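Mutual gliding motility protein C (MglC) (Myxococcus xanthus DK 1622, PDB 7CT3) probably helps control cell polarity in gliding motility, as a Roadblock/LC7-domain protein that interacts with its paralog MglB. Local coordinates at residues R4-S9 / P114-E119; N12-A17 / R106-V111; T55-A60 / F91-L96; V69-V74 / L80-L85. All coordinates share one frame; numbering follows the deposited sequence.

Contact 1: residues R4-S9 / P114-E119; sequences RTHLES and PKVRAE
His-6 and Glu-119 form the polar link between the segments: NE2 of His-6 donates to OE2 of Glu-119 at 3.1 Å, with an N-H...O angle of 161°. The acceptor lies almost in the imidazole plane and uses its anti lone pair, while the ring and carboxylate planes are turned 34° apart. A bend about the CB-CG bond of Glu-119 (chi2 -66°) turns the carboxylate to the ring, and CG itself lies at the ring edge.

Lys-115 supplies a CH-pi contact, its CB standing 3.9 Å from the centroid of the His-6 ring and nearly on the ring normal. The other face of the imidazole is covered by CG2 of Thr-5, one residue earlier on the same helix. The pairing thus ties helix 4-13 to helix 102-117 and the C-terminal residues that follow it, two helices on one side of the Roadblock/LC7 sheet.

Nearer the backbone, CB of His-6 packs on CG2 of Val-116 at 3.9 Å. With alanine at His-6, the Glu-119 carboxylate would probably lose this donor, and a gap would open between Thr-5 and Lys-115. Val-116 also packs on Val-22 and Val-86 of the sheet, and Leu-7 on Cys-20 and Phe-33.

Contact 2: residues N12-A17 / R106-V111; sequences NQVEGA and RYVLRV
Gln-13 and Val-14 pack against Val-108 in a small, largely apolar contact between the C-terminal end of helix 4-13, with the residue after it, and the middle of helix 102-117, made where the chain turns into the first strand. No hydrogen bond crosses it, and the 136 Å² buried in total is gathered round a single side chain, that of Val-108.

Both methyls of Val-108 are used. CG2 lies 3.8 Å from OE1 of Gln-13 and 4.0 Å from CG2 of Val-14, while CG1 lies 3.9 Å from NE2 of Gln-13. The Gln-13 amide therefore rests across the two methyl groups, its chain running out extended from CG (chi2 -178°) and crossing the valine at a slant. Its polar end is engaged within its own helix: NE2 is hydrogen-bonded to Ser-9 OG, one turn back, which steadies the amide over the valine. Val-14 and Val-108 run alongside each other with opposed directions, and CG2 of Val-14 lies 4.0 Å from CB of Val-108.

Val-14 is the first residue to leave helical geometry, and it opens a type II beta turn to Ala-17, closed by the bond from Ala-17 N to Val-14 O at 3.2 Å. Gly-16 takes the turn's positive phi of 88°.

Around this core, Val-108 also touches Val-10 of helix 4-13, Leu-109 faces the sheet at Val-82, Leu-92 and Leu-94, and Ala-17 starts strand 17-24 against Leu-94 of strand 90-97.

Contact 3: residues T55-A60 / F91-L96; sequences TQLRNA and FLVLAL
Arg-58 and Phe-91 meet at about a right angle, the aliphatic start of the arginine and its backbone lying by the far end of the phenyl ring. CZ of Phe-91 comes to 4.0 Å from CA of Arg-58, an approach oblique to the ring, and CE1 lies 4.2 Å from CG of Arg-58. Phe-91 holds its ring between its own backbone N and carbonyl carbon (chi1 61°), a placement that carries the ring from the strand to the helix.

The arginine then bends twice beyond CG, taking its guanidinium away from the strand, with its plane 72° from that of the ring. NH2 donates to OD1 of Asn-59 at 3.1 Å, in the carbonyl plane and on a lone pair, and NH1 forms a salt bridge with Glu-62 as well as a bond to Phe-25 O.

One step along, CD1 of Leu-57 faces CG2 of Val-93 at 4.4 Å, with Met-83 and Tyr-50 also packed on Leu-57. Helix 44-61 is thereby seated on the sheet face opposite helices 4-13 and 102-117.

No hydrogen bond joins the segments: they are held by apolar packing, while the charge of Arg-58 is probably balanced by Glu-62 outside the hydrophobic layer.

Contact 4: residues V69-V74 / L80-L85; sequences VSEVSV and LTVMRL. With NA (sodium ion), chain B.
Val-72 and Met-83, a selenomethionine, form an antiparallel hydrogen-bonded pair: Met-83 N donates to Val-72 O at 2.8 Å and Val-72 N to Met-83 O at 3.1 Å. Two hydroxyls extend the pairing. Ser-73 OG donates to Thr-81 O at 2.7 Å, in the carbonyl plane, whereas Thr-81 OG1 donates to Val-74 O at 2.7 Å from a tilted position; its hydroxyl is set between backbone N and carbonyl carbon (chi1 67°), facing the neighbouring strand.

Glu-71 and Arg-84 make a weak salt bridge, OE2 to NH2 at 3.4 Å, with carboxylate and guanidinium planes 74° apart. Two waters bridge the pair, and CB of Glu-71 lies over one guanidinium face. Shortening Arg-84 to an alanine is likely to strip OE2 of Glu-71 of its charged mate and undo this water-bridged link. OE1 forms a salt bridge with Arg-106 of its own chain and accepts a hydrogen bond from ND2 of Asn-75 of the second subunit.

Packing gathers at the methyl end of Met-83, where CE lies 3.7 Å from Val-72 CG1 and 3.8 Å from Val-74 CG2, with Leu-57 of helix 44-61 also touching Met-83.

At the start of the segment, Val-69 O binds the sodium ion at 2.2 Å, together with the carbonyl oxygens of Leu-64 and Thr-66 and two waters. The whole is a beta hairpin whose strand 71-75 pairs antiparallel with the second subunit, continuing the Roadblock/LC7 sheet across the dimer.

All four contacts gather round one antiparallel sheet. Contact 1 encloses contact 2, which encloses contact 3, which encloses contact 4, so the chain closes on itself in nested loops. Contacts 1 and 2, with centres about 12 Å apart, join the same two helices, 4-13 and 102-117, on one sheet face; contact 3 seats helix 44-61 on the other. Contacts 3 and 4 lie about 7 Å apart, centre to centre, on neighbouring strands 90-97 and 79-87. Leu-92 of contact 3 touches Leu-7 and Val-116 of contact 1 and Leu-109 of contact 2, and the Arg-106 to Glu-71 salt bridge joins contacts 2 and 4. Helices and subunit interface thus share one sheet.

Contact 1: residues R4-S9 / P114-E119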
loop_
_atom_site.group_PDB
_atom_site.type_symbol
_atom_site.label_atom_id
_atom_site.label_comp_id
_atom_site.label_asym_id
_atom_site.label_seq_id
_atom_site.Cartn_x
_atom_site.Cartn_y
_atom_site.Cartn_z
ATOM N N ARG A 4 -21.305 10.588 -2.792
ATOM C CA ARG A 4 -20.404 11.771 -2.732
ATOM C C ARG A 4 -20.293 12.300 -1.299
ATOM O O ARG A 4 -19.186 12.730 -0.937
ATOM C CB ARG A 4 -20.796 12.901 -3.683
ATOM C CG ARG A 4 -19.658 13.900 -3.839
ATOM C CD ARG A 4 -19.851 14.910 -4.934
ATOM N NE ARG A 4 -20.006 14.292 -6.239
ATOM C CZ ARG A 4 -20.441 14.937 -7.316
ATOM N NH1 ARG A 4 -20.558 14.304 -8.471
ATOM N NH2 ARG A 4 -20.763 16.215 -7.233
ATOM N N THR A 5 -21.374 12.276 -0.515
ATOM C CA THR A 5 -21.369 12.724 0.907
ATOM C C THR A 5 -20.278 11.964 1.679
ATOM O O THR A 5 -19.579 12.595 2.504
ATOM C CB THR A 5 -22.753 12.580 1.554
ATOM O OG1 THR A 5 -22.680 13.242 2.814
ATOM C CG2 THR A 5 -23.198 11.148 1.753
ATOM N N HIS A 6 -20.119 10.665 1.412
ATOM C CA HIS A 6 -19.113 9.793 2.078
ATOM C C HIS A 6 -17.704 10.177 1.608
ATOM O O HIS A 6 -16.801 10.236 2.459
ATOM C CB HIS A 6 -19.428 8.314 1.830
ATOM C CG HIS A 6 -20.783 7.912 2.302
ATOM N ND1 HIS A 6 -21.216 8.160 3.589
ATOM C CD2 HIS A 6 -21.798 7.284 1.672
ATOM C CE1 HIS A 6 -22.442 7.704 3.732
ATOM N NE2 HIS A 6 -22.824 7.161 2.572
ATOM N N LEU A 7 -17.534 10.439 0.307
ATOM C CA LEU A 7 -16.229 10.832 -0.294
ATOM C C LEU A 7 -15.799 12.170 0.314
ATOM O O LEU A 7 -14.611 12.313 0.653
ATOM C CB LEU A 7 -16.353 10.935 -1.818
ATOM C CG LEU A 7 -16.874 9.694 -2.543
ATOM C CD1 LEU A 7 -16.916 9.930 -4.044
ATOM C CD2 LEU A 7 -16.035 8.467 -2.222
ATOM N N GLU A 8 -16.740 13.104 0.466
ATOM C CA GLU A 8 -16.475 14.444 1.052
ATOM C C GLU A 8 -16.045 14.274 2.514
ATOM O O GLU A 8 -15.085 14.951 2.926
ATOM C CB GLU A 8 -17.701 15.349 0.918
ATOM C CG GLU A 8 -17.508 16.708 1.569
ATOM C CD GLU A 8 -18.641 17.692 1.348
ATOM O OE1 GLU A 8 -19.732 17.254 0.938
ATOM O OE2 GLU A 8 -18.424 18.895 1.592
ATOM N N SER A 9 -16.716 13.398 3.266
ATOM C CA SER A 9 -16.405 13.120 4.694
ATOM C C SER A 9 -14.951 12.652 4.826
ATOM O O SER A 9 -14.251 13.135 5.740
ATOM C CB SER A 9 -17.364 12.121 5.280
ATOM O OG SER A 9 -16.974 11.770 6.599
ATOM N N PRO A 114 -17.695 0.500 4.160
ATOM C CA PRO A 114 -19.011 -0.134 4.301
ATOM C C PRO A 114 -20.193 0.806 3.998
ATOM O O PRO A 114 -21.202 0.342 3.489
ATOM C CB PRO A 114 -19.098 -0.617 5.759
ATOM C CG PRO A 114 -17.788 -0.239 6.424
ATOM C CD PRO A 114 -16.905 0.440 5.399
ATOM N N LYS A 115 -20.048 2.097 4.299
ATOM C CA LYS A 115 -21.087 3.125 4.024
ATOM C C LYS A 115 -21.248 3.288 2.508
ATOM O O LYS A 115 -22.399 3.357 2.038
ATOM C CB LYS A 115 -20.727 4.459 4.683
ATOM C CG LYS A 115 -20.542 4.397 6.190
ATOM C CD LYS A 115 -20.491 5.762 6.818
ATOM C CE LYS A 115 -19.670 5.795 8.087
ATOM N NZ LYS A 115 -19.578 7.170 8.622
ATOM N N VAL A 116 -20.136 3.324 1.769
ATOM C CA VAL A 116 -20.147 3.416 0.279
ATOM C C VAL A 116 -20.771 2.129 -0.281
ATOM O O VAL A 116 -21.624 2.234 -1.185
ATOM C CB VAL A 116 -18.735 3.678 -0.279
ATOM C CG1 VAL A 116 -18.685 3.582 -1.797
ATOM C CG2 VAL A 116 -18.197 5.025 0.184
ATOM N N ARG A 117 -20.388 0.964 0.253
ATOM C CA ARG A 117 -20.899 -0.364 -0.190
ATOM C C ARG A 117 -22.421 -0.417 -0.029
ATOM O O ARG A 117 -23.080 -1.024 -0.891
ATOM C CB ARG A 117 -20.251 -1.505 0.594
ATOM C CG ARG A 117 -18.851 -1.854 0.114
ATOM C CD ARG A 117 -18.433 -3.267 0.471
ATOM N NE ARG A 117 -18.070 -3.342 1.875
ATOM C CZ ARG A 117 -16.868 -3.066 2.379
ATOM N NH1 ARG A 117 -15.865 -2.706 1.595
ATOM N NH2 ARG A 117 -16.671 -3.161 3.682
ATOM N N ALA A 118 -22.950 0.206 1.027
ATOM C CA ALA A 118 -24.391 0.212 1.370
ATOM C C ALA A 118 -25.202 1.027 0.349
ATOM O O ALA A 118 -26.423 0.806 0.279
ATOM C CB ALA A 118 -24.577 0.744 2.767
ATOM N N GLU A 119 -24.568 1.928 -0.411
ATOM C CA GLU A 119 -25.267 2.851 -1.351
ATOM C C GLU A 119 -25.489 2.189 -2.718
ATOM O O GLU A 119 -26.183 2.806 -3.545
ATOM C CB GLU A 119 -24.480 4.148 -1.545
ATOM C CG GLU A 119 -24.325 4.980 -0.287
ATOM C CD GLU A 119 -25.602 5.570 0.289
ATOM O OE1 GLU A 119 -26.668 5.440 -0.355
ATOM O OE2 GLU A 119 -25.523 6.162 1.389
#

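Contact 2: residues N12-A17 / R106-V111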
loop_
_atom_site.group_PDB
_atom_site.type_symbol
_atom_site.label_atom_id
_atom_site.label_comp_id
_atom_site.label_asym_id
_atom_site.label_seq_id
_atom_site.Cartn_x
_atom_site.Cartn_y
_atom_site.Cartn_z
ATOM N N ASN A 12 -12.517 15.596 4.131
ATOM C CA ASN A 12 -12.658 16.584 5.235
ATOM C C ASN A 12 -11.882 16.103 6.470
ATOM O O ASN A 12 -11.315 16.957 7.165
ATOM C CB ASN A 12 -14.128 16.871 5.552
ATOM C CG ASN A 12 -14.812 17.734 4.511
ATOM O OD1 ASN A 12 -14.165 18.338 3.656
ATOM N ND2 ASN A 12 -16.131 17.816 4.584
ATOM N N GLN A 13 -11.830 14.791 6.721
ATOM C CA GLN A 13 -11.247 14.213 7.964
ATOM C C GLN A 13 -9.727 14.032 7.842
ATOM O O GLN A 13 -9.064 14.022 8.885
ATOM C CB GLN A 13 -11.892 12.865 8.286
ATOM C CG GLN A 13 -13.315 12.967 8.809
ATOM C CD GLN A 13 -13.859 11.602 9.151
ATOM O OE1 GLN A 13 -13.453 10.982 10.132
ATOM N NE2 GLN A 13 -14.774 11.115 8.329
ATOM N N VAL A 14 -9.188 13.854 6.632
ATOM C CA VAL A 14 -7.773 13.418 6.429
ATOM C C VAL A 14 -6.936 14.619 5.984
ATOM O O VAL A 14 -7.171 15.114 4.863
ATOM C CB VAL A 14 -7.678 12.256 5.422
ATOM C CG1 VAL A 14 -6.233 11.870 5.140
ATOM C CG2 VAL A 14 -8.471 11.042 5.887
ATOM N N GLU A 15 -5.987 15.045 6.826
ATOM C CA GLU A 15 -5.026 16.136 6.512
ATOM C C GLU A 15 -4.220 15.718 5.279
ATOM O O GLU A 15 -3.679 14.591 5.277
ATOM C CB GLU A 15 -4.093 16.439 7.690
ATOM C CG GLU A 15 -4.775 17.037 8.916
ATOM C CD GLU A 15 -6.061 17.810 8.673
ATOM O OE1 GLU A 15 -7.132 17.316 9.085
ATOM O OE2 GLU A 15 -5.991 18.909 8.087
ATOM N N GLY A 16 -4.192 16.576 4.256
ATOM C CA GLY A 16 -3.405 16.383 3.023
ATOM C C GLY A 16 -4.146 15.592 1.954
ATOM O O GLY A 16 -3.524 15.320 0.914
ATOM N N ALA A 17 -5.419 15.241 2.171
ATOM C CA ALA A 17 -6.252 14.493 1.197
ATOM C C ALA A 17 -6.410 15.323 -0.082
ATOM O O ALA A 17 -6.814 16.494 0.023
ATOM C CB ALA A 17 -7.595 14.152 1.795
ATOM N N ARG A 106 -5.865 5.637 6.174
ATOM C CA ARG A 106 -6.140 4.175 6.189
ATOM C C ARG A 106 -7.333 3.901 7.113
ATOM O O ARG A 106 -8.254 3.161 6.704
ATOM C CB ARG A 106 -4.885 3.410 6.618
ATOM C CG ARG A 106 -3.748 3.476 5.610
ATOM C CD ARG A 106 -2.523 2.688 6.038
ATOM N NE ARG A 106 -2.853 1.290 6.285
ATOM C CZ ARG A 106 -2.789 0.669 7.460
ATOM N NH1 ARG A 106 -2.360 1.298 8.543
ATOM N NH2 ARG A 106 -3.144 -0.601 7.544
ATOM N N TYR A 107 -7.334 4.509 8.302
ATOM C CA TYR A 107 -8.397 4.336 9.325
ATOM C C TYR A 107 -9.732 4.854 8.771
ATOM O O TYR A 107 -10.734 4.120 8.800
ATOM C CB TYR A 107 -7.994 5.027 10.629
ATOM C CG TYR A 107 -9.130 5.202 11.599
ATOM C CD1 TYR A 107 -9.566 4.153 12.392
ATOM C CD2 TYR A 107 -9.793 6.413 11.696
ATOM C CE1 TYR A 107 -10.625 4.308 13.273
ATOM C CE2 TYR A 107 -10.854 6.582 12.566
ATOM C CZ TYR A 107 -11.267 5.529 13.363
ATOM O OH TYR A 107 -12.308 5.698 14.227
ATOM N N VAL A 108 -9.752 6.087 8.264
ATOM C CA VAL A 108 -11.012 6.729 7.786
ATOM C C VAL A 108 -11.564 5.939 6.587
ATOM O O VAL A 108 -12.787 5.734 6.534
ATOM C CB VAL A 108 -10.807 8.220 7.464
ATOM C CG1 VAL A 108 -12.024 8.807 6.771
ATOM C CG2 VAL A 108 -10.479 9.014 8.721
ATOM N N LEU A 109 -10.719 5.484 5.659
ATOM C CA LEU A 109 -11.232 4.726 4.489
ATOM C C LEU A 109 -11.831 3.395 4.960
ATOM O O LEU A 109 -12.871 2.995 4.403
ATOM C CB LEU A 109 -10.142 4.511 3.435
ATOM C CG LEU A 109 -10.699 4.309 2.028
ATOM C CD1 LEU A 109 -11.326 5.598 1.511
ATOM C CD2 LEU A 109 -9.635 3.809 1.069
ATOM N N ARG A 110 -11.223 2.742 5.953
ATOM C CA ARG A 110 -11.737 1.460 6.510
ATOM C C ARG A 110 -13.135 1.693 7.103
ATOM O O ARG A 110 -14.020 0.848 6.886
ATOM C CB ARG A 110 -10.770 0.870 7.544
ATOM C CG ARG A 110 -11.196 -0.491 8.074
ATOM C CD ARG A 110 -10.166 -1.156 8.974
ATOM N NE ARG A 110 -9.816 -0.349 10.139
ATOM C CZ ARG A 110 -10.519 -0.268 11.277
ATOM N NH1 ARG A 110 -11.649 -0.941 11.439
ATOM N NH2 ARG A 110 -10.083 0.503 12.256
ATOM N N VAL A 111 -13.331 2.812 7.801
ATOM C CA VAL A 111 -14.628 3.189 8.434
ATOM C C VAL A 111 -15.667 3.525 7.352
ATOM O O VAL A 111 -16.846 3.187 7.546
ATOM C CB VAL A 111 -14.435 4.361 9.415
ATOM C CG1 VAL A 111 -15.758 4.994 9.818
ATOM C CG2 VAL A 111 -13.645 3.925 10.641
#

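Contact 3: residues T55-A60 / F91-L96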
loop_
_atom_site.group_PDB
_atom_site.type_symbol
_atom_site.label_atom_id
_atom_site.label_comp_id
_atom_site.label_asym_id
_atom_site.label_seq_id
_atom_site.Cartn_x
_atom_site.Cartn_y
_atom_site.Cartn_z
ATOM N N THR A 55 -3.155 4.645 -14.008
ATOM C CA THR A 55 -3.072 3.338 -14.719
ATOM C C THR A 55 -2.694 2.236 -13.724
ATOM O O THR A 55 -3.352 1.170 -13.728
ATOM C CB THR A 55 -2.061 3.373 -15.868
ATOM O OG1 THR A 55 -2.506 4.370 -16.785
ATOM C CG2 THR A 55 -1.928 2.044 -16.583
ATOM N N GLN A 56 -1.667 2.495 -12.910
ATOM C CA GLN A 56 -1.064 1.501 -11.981
ATOM C C GLN A 56 -2.000 1.265 -10.788
ATOM O O GLN A 56 -2.072 0.111 -10.331
ATOM C CB GLN A 56 0.330 1.959 -11.553
ATOM C CG GLN A 56 1.287 2.165 -12.718
ATOM C CD GLN A 56 1.192 1.064 -13.749
ATOM O OE1 GLN A 56 1.308 -0.123 -13.438
ATOM N NE2 GLN A 56 0.982 1.453 -14.997
ATOM N N LEU A 57 -2.700 2.300 -10.309
ATOM C CA LEU A 57 -3.716 2.160 -9.230
ATOM C C LEU A 57 -4.730 1.088 -9.642
ATOM O O LEU A 57 -4.979 0.174 -8.847
ATOM C CB LEU A 57 -4.425 3.497 -8.975
ATOM C CG LEU A 57 -3.597 4.560 -8.261
ATOM C CD1 LEU A 57 -4.346 5.881 -8.203
ATOM C CD2 LEU A 57 -3.225 4.109 -6.863
ATOM N N ARG A 58 -5.291 1.197 -10.848
ATOM C CA ARG A 58 -6.358 0.273 -11.318
ATOM C C ARG A 58 -5.766 -1.135 -11.483
ATOM O O ARG A 58 -6.482 -2.107 -11.193
ATOM C CB ARG A 58 -7.004 0.794 -12.604
ATOM C CG ARG A 58 -8.312 0.096 -12.962
ATOM C CD ARG A 58 -8.365 -0.326 -14.421
ATOM N NE ARG A 58 -7.316 -1.299 -14.705
ATOM C CZ ARG A 58 -7.419 -2.617 -14.541
ATOM N NH1 ARG A 58 -8.549 -3.163 -14.116
ATOM N NH2 ARG A 58 -6.384 -3.392 -14.812
ATOM N N ASN A 59 -4.507 -1.250 -11.916
ATOM C CA ASN A 59 -3.818 -2.562 -12.066
ATOM C C ASN A 59 -3.696 -3.226 -10.688
ATOM O O ASN A 59 -4.106 -4.392 -10.556
ATOM C CB ASN A 59 -2.446 -2.426 -12.731
ATOM C CG ASN A 59 -2.518 -2.056 -14.198
ATOM O OD1 ASN A 59 -3.552 -2.215 -14.848
ATOM N ND2 ASN A 59 -1.416 -1.562 -14.731
ATOM N N ALA A 60 -3.141 -2.519 -9.701
ATOM C CA ALA A 60 -2.928 -3.036 -8.326
ATOM C C ALA A 60 -4.282 -3.295 -7.649
ATOM O O ALA A 60 -4.385 -4.273 -6.879
ATOM C CB ALA A 60 -2.076 -2.078 -7.531
ATOM N N PHE A 91 -14.028 -0.026 -6.838
ATOM C CA PHE A 91 -13.159 0.191 -5.656
ATOM C C PHE A 91 -13.179 1.669 -5.268
ATOM O O PHE A 91 -13.514 2.544 -6.086
ATOM C CB PHE A 91 -11.739 -0.324 -5.885
ATOM C CG PHE A 91 -10.963 0.306 -7.011
ATOM C CD1 PHE A 91 -11.110 -0.153 -8.313
ATOM C CD2 PHE A 91 -10.051 1.324 -6.765
ATOM C CE1 PHE A 91 -10.379 0.407 -9.347
ATOM C CE2 PHE A 91 -9.310 1.874 -7.802
ATOM C CZ PHE A 91 -9.478 1.414 -9.090
ATOM N N LEU A 92 -12.828 1.904 -4.010
ATOM C CA LEU A 92 -12.762 3.227 -3.359
ATOM C C LEU A 92 -11.285 3.608 -3.264
ATOM O O LEU A 92 -10.502 2.748 -2.831
ATOM C CB LEU A 92 -13.411 3.049 -1.985
ATOM C CG LEU A 92 -13.603 4.298 -1.138
ATOM C CD1 LEU A 92 -14.493 5.311 -1.837
ATOM C CD2 LEU A 92 -14.184 3.906 0.210
ATOM N N VAL A 93 -10.906 4.812 -3.691
ATOM C CA VAL A 93 -9.482 5.264 -3.659
ATOM C C VAL A 93 -9.402 6.626 -2.967
ATOM O O VAL A 93 -10.127 7.552 -3.367
ATOM C CB VAL A 93 -8.827 5.285 -5.056
ATOM C CG1 VAL A 93 -9.671 5.995 -6.094
ATOM C CG2 VAL A 93 -7.424 5.877 -5.013
ATOM N N LEU A 94 -8.545 6.712 -1.949
ATOM C CA LEU A 94 -8.120 7.971 -1.303
ATOM C C LEU A 94 -6.693 8.284 -1.756
ATOM O O LEU A 94 -5.823 7.397 -1.641
ATOM C CB LEU A 94 -8.198 7.804 0.215
ATOM C CG LEU A 94 -7.562 8.923 1.036
ATOM C CD1 LEU A 94 -8.254 10.254 0.781
ATOM C CD2 LEU A 94 -7.598 8.571 2.515
ATOM N N ALA A 95 -6.479 9.491 -2.277
ATOM C CA ALA A 95 -5.146 10.038 -2.608
ATOM C C ALA A 95 -4.862 11.178 -1.635
ATOM O O ALA A 95 -5.758 12.027 -1.447
ATOM C CB ALA A 95 -5.102 10.510 -4.039
ATOM N N LEU A 96 -3.679 11.186 -1.022
ATOM C CA LEU A 96 -3.251 12.322 -0.173
ATOM C C LEU A 96 -1.802 12.691 -0.496
ATOM O O LEU A 96 -1.066 11.840 -1.016
ATOM C CB LEU A 96 -3.472 11.978 1.306
ATOM C CG LEU A 96 -2.784 10.728 1.851
ATOM C CD1 LEU A 96 -2.394 10.931 3.301
ATOM C CD2 LEU A 96 -3.675 9.502 1.727
#

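Contact 4: residues V69-V74 / L80-L85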
loop_
_atom_site.group_PDB
_atom_site.type_symbol
_atom_site.label_atom_id
_atom_site.label_comp_id
_atom_site.label_asym_id
_atom_site.label_seq_id
_atom_site.Cartn_x
_atom_site.Cartn_y
_atom_site.Cartn_z
ATOM N N VAL A 69 -6.975 -10.150 0.331
ATOM C CA VAL A 69 -6.551 -8.727 0.169
ATOM C C VAL A 69 -7.730 -7.824 0.548
ATOM O O VAL A 69 -8.810 -7.959 -0.069
ATOM C CB VAL A 69 -6.044 -8.445 -1.255
ATOM C CG1 VAL A 69 -5.690 -6.978 -1.439
ATOM C CG2 VAL A 69 -4.857 -9.330 -1.614
ATOM N N SER A 70 -7.534 -6.941 1.530
ATOM C CA SER A 70 -8.569 -5.991 2.014
ATOM C C SER A 70 -8.195 -4.539 1.668
ATOM O O SER A 70 -9.112 -3.710 1.584
ATOM C CB SER A 70 -8.797 -6.174 3.488
ATOM O OG SER A 70 -7.594 -5.963 4.204
ATOM N N GLU A 71 -6.910 -4.233 1.467
ATOM C CA GLU A 71 -6.429 -2.835 1.306
ATOM C C GLU A 71 -5.153 -2.824 0.456
ATOM O O GLU A 71 -4.274 -3.679 0.677
ATOM C CB GLU A 71 -6.244 -2.251 2.707
ATOM C CG GLU A 71 -5.740 -0.826 2.775
ATOM C CD GLU A 71 -5.283 -0.486 4.189
ATOM O OE1 GLU A 71 -4.209 -0.971 4.587
ATOM O OE2 GLU A 71 -6.026 0.210 4.911
ATOM N N VAL A 72 -5.068 -1.901 -0.502
ATOM C CA VAL A 72 -3.895 -1.753 -1.408
ATOM C C VAL A 72 -3.490 -0.278 -1.452
ATOM O O VAL A 72 -4.388 0.583 -1.464
ATOM C CB VAL A 72 -4.205 -2.303 -2.811
ATOM C CG1 VAL A 72 -3.019 -2.150 -3.749
ATOM C CG2 VAL A 72 -4.656 -3.756 -2.747
ATOM N N SER A 73 -2.184 -0.016 -1.469
ATOM C CA SER A 73 -1.580 1.332 -1.638
ATOM C C SER A 73 -0.570 1.296 -2.782
ATOM O O SER A 73 0.255 0.362 -2.829
ATOM C CB SER A 73 -0.930 1.806 -0.365
ATOM O OG SER A 73 -1.903 2.007 0.643
ATOM N N VAL A 74 -0.644 2.278 -3.676
ATOM C CA VAL A 74 0.389 2.523 -4.718
ATOM C C VAL A 74 0.852 3.965 -4.531
ATOM O O VAL A 74 0.022 4.884 -4.721
ATOM C CB VAL A 74 -0.155 2.244 -6.130
ATOM C CG1 VAL A 74 0.867 2.570 -7.204
ATOM C CG2 VAL A 74 -0.627 0.803 -6.270
ATOM N N LEU A 80 0.399 9.488 -1.795
ATOM C CA LEU A 80 0.057 8.181 -1.189
ATOM C C LEU A 80 -1.390 7.862 -1.558
ATOM O O LEU A 80 -2.204 8.804 -1.641
ATOM C CB LEU A 80 0.235 8.254 0.328
ATOM C CG LEU A 80 1.509 8.939 0.815
ATOM C CD1 LEU A 80 1.534 8.994 2.333
ATOM C CD2 LEU A 80 2.754 8.242 0.286
ATOM N N THR A 81 -1.692 6.588 -1.788
ATOM C CA THR A 81 -3.069 6.121 -2.067
ATOM C C THR A 81 -3.413 4.970 -1.126
ATOM O O THR A 81 -2.491 4.254 -0.676
ATOM C CB THR A 81 -3.275 5.742 -3.538
ATOM O OG1 THR A 81 -2.489 4.587 -3.829
ATOM C CG2 THR A 81 -2.931 6.878 -4.477
ATOM N N VAL A 82 -4.701 4.851 -0.831
ATOM C CA VAL A 82 -5.321 3.723 -0.087
ATOM C C VAL A 82 -6.566 3.337 -0.870
ATOM O O VAL A 82 -7.355 4.215 -1.216
ATOM C CB VAL A 82 -5.702 4.114 1.352
ATOM C CG1 VAL A 82 -6.092 2.888 2.159
ATOM C CG2 VAL A 82 -4.606 4.899 2.044
HETATM N N MSE A 83 -6.731 2.034 -1.113
HETATM C CA MSE A 83 -7.854 1.534 -1.885
HETATM C C MSE A 83 -8.492 0.353 -1.163
HETATM O O MSE A 83 -7.783 -0.472 -0.588
HETATM C CB MSE A 83 -7.384 1.103 -3.274
HETATM C CG MSE A 83 -6.872 2.233 -4.118
HETATM SE SE MSE A 83 -6.079 1.518 -5.739
HETATM C CE MSE A 83 -4.248 1.084 -5.191
ATOM N N ARG A 84 -9.829 0.292 -1.227
ATOM C CA ARG A 84 -10.607 -0.817 -0.697
ATOM C C ARG A 84 -11.703 -1.199 -1.698
ATOM O O ARG A 84 -12.121 -0.334 -2.494
ATOM C CB ARG A 84 -11.247 -0.457 0.648
ATOM C CG ARG A 84 -10.252 -0.338 1.792
ATOM C CD ARG A 84 -10.910 -0.188 3.149
ATOM N NE ARG A 84 -9.901 -0.449 4.161
ATOM C CZ ARG A 84 -9.711 -1.605 4.791
ATOM N NH1 ARG A 84 -10.510 -2.639 4.585
ATOM N NH2 ARG A 84 -8.727 -1.709 5.659
ATOM N N LEU A 85 -12.155 -2.452 -1.640
ATOM C CA LEU A 85 -13.207 -3.005 -2.528
ATOM C C LEU A 85 -14.578 -2.504 -2.066
ATOM O O LEU A 85 -14.850 -2.553 -0.860
ATOM C CB LEU A 85 -13.137 -4.534 -2.483
ATOM C CG LEU A 85 -13.946 -5.254 -3.558
ATOM C CD1 LEU A 85 -13.378 -4.964 -4.939
ATOM C CD2 LEU A 85 -13.978 -6.750 -3.290
HETATM NA NA NA B . -10.667 -8.689 -1.066
HETATM O O HOH W 1 -11.416 -4.136 0.608
HETATM O O HOH W 2 -8.052 -4.218 6.595
HETATM O O HOH W 3 -8.059 1.558 4.595
HETATM O O HOH W 4 -6.651 -0.055 7.505
HETATM O O HOH W 5 -12.806 -9.811 -1.600
HETATM O O HOH W 6 -11.891 -6.945 0.013
#